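Local coordinates for protein short-chain dehydrogenase/reductase SDR (PDB 5VA8) that binds NADP in a Rossmann-type fold and probably catalyses NADP(H)-dependent oxidation or reduction, as in other short-chain dehydrogenases/reductases, at residues C240-S245 with G249-Q254. Numbering follows the deposited sequence.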
loop_
_atom_site.group_PDB
_atom_site.type_symbol
_atom_site.label_atom_id
_atom_site.label_comp_id
_atom_site.label_asym_id
_atom_site.label_seq_id
_atom_site.Cartn_x
_atom_site.Cartn_y
_atom_site.Cartn_z
ATOM N N CYS A 240 8.403 -10.866 17.470
ATOM C CA CYS A 240 8.542 -12.169 16.834
ATOM C C CYS A 240 7.848 -13.255 17.654
ATOM O O CYS A 240 7.112 -14.087 17.112
ATOM C CB CYS A 240 10.023 -12.492 16.657
ATOM S SG CYS A 240 10.342 -14.075 15.834
ATOM N N ALA A 241 8.064 -13.252 18.970
ATOM C CA ALA A 241 7.452 -14.274 19.815
ATOM C C ALA A 241 5.934 -14.187 19.762
ATOM O O ALA A 241 5.250 -15.215 19.723
ATOM C CB ALA A 241 7.953 -14.150 21.257
ATOM N N PHE A 242 5.379 -12.968 19.739
ATOM C CA PHE A 242 3.926 -12.872 19.633
ATOM C C PHE A 242 3.424 -13.487 18.326
ATOM O O PHE A 242 2.436 -14.236 18.324
ATOM C CB PHE A 242 3.450 -11.427 19.753
ATOM C CG PHE A 242 1.956 -11.324 19.751
ATOM C CD1 PHE A 242 1.247 -11.584 20.907
ATOM C CD2 PHE A 242 1.263 -11.088 18.576
ATOM C CE1 PHE A 242 -0.149 -11.537 20.919
ATOM C CE2 PHE A 242 -0.132 -11.048 18.579
ATOM C CZ PHE A 242 -0.826 -11.273 19.748
ATOM N N LEU A 243 4.090 -13.187 17.205
ATOM C CA LEU A 243 3.686 -13.791 15.935
ATOM C C LEU A 243 3.777 -15.305 15.992
ATOM O O LEU A 243 2.983 -16.005 15.348
ATOM C CB LEU A 243 4.553 -13.280 14.783
ATOM C CG LEU A 243 4.255 -11.872 14.270
ATOM C CD1 LEU A 243 5.336 -11.460 13.276
ATOM C CD2 LEU A 243 2.869 -11.795 13.633
ATOM N N CYS A 244 4.725 -15.828 16.758
ATOM C CA CYS A 244 4.904 -17.268 16.827
ATOM C C CYS A 244 3.951 -17.940 17.800
ATOM O O CYS A 244 3.972 -19.170 17.901
ATOM C CB CYS A 244 6.349 -17.596 17.215
ATOM S SG CYS A 244 7.561 -17.173 15.935
ATOM N N SER A 245 3.110 -17.175 18.491
ATOM C CA SER A 245 2.296 -17.694 19.578
ATOM C C SER A 245 0.984 -18.287 19.069
ATOM O O SER A 245 0.584 -18.122 17.911
ATOM C CB SER A 245 1.980 -16.588 20.584
ATOM O OG SER A 245 0.964 -15.735 20.065
ATOM N N GLY A 249 -2.676 -16.871 15.413
ATOM C CA GLY A 249 -3.009 -17.798 14.341
ATOM C C GLY A 249 -3.906 -17.232 13.253
ATOM O O GLY A 249 -4.101 -17.903 12.235
ATOM N N TYR A 250 -4.465 -16.035 13.447
ATOM C CA TYR A 250 -5.292 -15.389 12.435
ATOM C C TYR A 250 -4.548 -14.254 11.742
ATOM O O TYR A 250 -5.169 -13.457 11.030
ATOM C CB TYR A 250 -6.598 -14.870 13.054
ATOM C CG TYR A 250 -7.797 -14.936 12.135
ATOM C CD1 TYR A 250 -8.147 -16.133 11.510
ATOM C CD2 TYR A 250 -8.618 -13.823 11.937
ATOM C CE1 TYR A 250 -9.262 -16.217 10.678
ATOM C CE2 TYR A 250 -9.741 -13.891 11.106
ATOM C CZ TYR A 250 -10.056 -15.105 10.488
ATOM O OH TYR A 250 -11.162 -15.177 9.672
ATOM N N ILE A 251 -3.235 -14.175 11.940
ATOM C CA ILE A 251 -2.373 -13.189 11.294
ATOM C C ILE A 251 -1.487 -13.956 10.324
ATOM O O ILE A 251 -0.638 -14.753 10.752
ATOM C CB ILE A 251 -1.526 -12.422 12.320
ATOM C CG1 ILE A 251 -2.423 -11.741 13.363
ATOM C CG2 ILE A 251 -0.624 -11.406 11.620
ATOM C CD1 ILE A 251 -1.676 -11.211 14.587
ATOM N N THR A 252 -1.689 -13.755 9.022
ATOM C CA THR A 252 -0.770 -14.357 8.063
ATOM C C THR A 252 -0.655 -13.483 6.822
ATOM O O THR A 252 -1.563 -12.714 6.488
ATOM C CB THR A 252 -1.170 -15.794 7.689
ATOM O OG1 THR A 252 -0.049 -16.417 7.055
ATOM C CG2 THR A 252 -2.394 -15.838 6.732
ATOM N N GLY A 253 0.501 -13.579 6.166
ATOM C CA GLY A 253 0.752 -12.728 5.018
ATOM C C GLY A 253 0.948 -11.267 5.355
ATOM O O GLY A 253 0.811 -10.419 4.469
ATOM N N GLN A 254 1.259 -10.947 6.606
ATOM C CA GLN A 254 1.336 -9.559 7.045
ATOM C C GLN A 254 2.780 -9.094 7.152
ATOM O O GLN A 254 3.687 -9.865 7.491
ATOM C CB GLN A 254 0.634 -9.374 8.389
ATOM C CG GLN A 254 -0.875 -9.688 8.312
ATOM C CD GLN A 254 -1.552 -9.036 7.104
ATOM O OE1 GLN A 254 -1.549 -7.803 6.965
ATOM N NE2 GLN A 254 -2.113 -9.858 6.220
#
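The first torsion of L243 (chi1 -76°, CG anti to the carbonyl carbon) brings its end, CD2, close to I251, although its CB bond points past that residue. The two branched side chains cross at about a right angle, and L243 CD2 meets I251 CG2 at 4.1 Å. In F242, CG anti to the backbone N (chi1 -176°) brings the ring edge near the isoleucine; I251 CD1 sits at that edge, near the ring plane, 4.3 Å from F242 CE2. I251 thus offers one methyl to each partner, which suits a beta-branched residue between an aliphatic chain and an aromatic edge. Both contacts are apolar, at van der Waals distance, and bury little surface (133 Å²).

Serine suits the end of the helix: S245 OG gives a 2.7 Å hydrogen bond to F242 O, in the carbonyl plane on a lone pair, while S245 N bonds to the same oxygen. This double grip satisfies a carbonyl of the last turn, and OG also stands above one face of the F242 ring, displaced toward its rim. In the loop, Q254 NE2 binds T252 O at 2.9 Å, nearly straight at 165° but from above the carbonyl plane.

F242 also meets F242 of the second subunit, ring to ring, and I251 packs on I258 of that subunit. Helix 233-243 rests through L243 on strand 184-191, and W256 of strand 255-258 touches F242, L243 and I251, joining the helix to the last strand of the parallel Rossmann sheet.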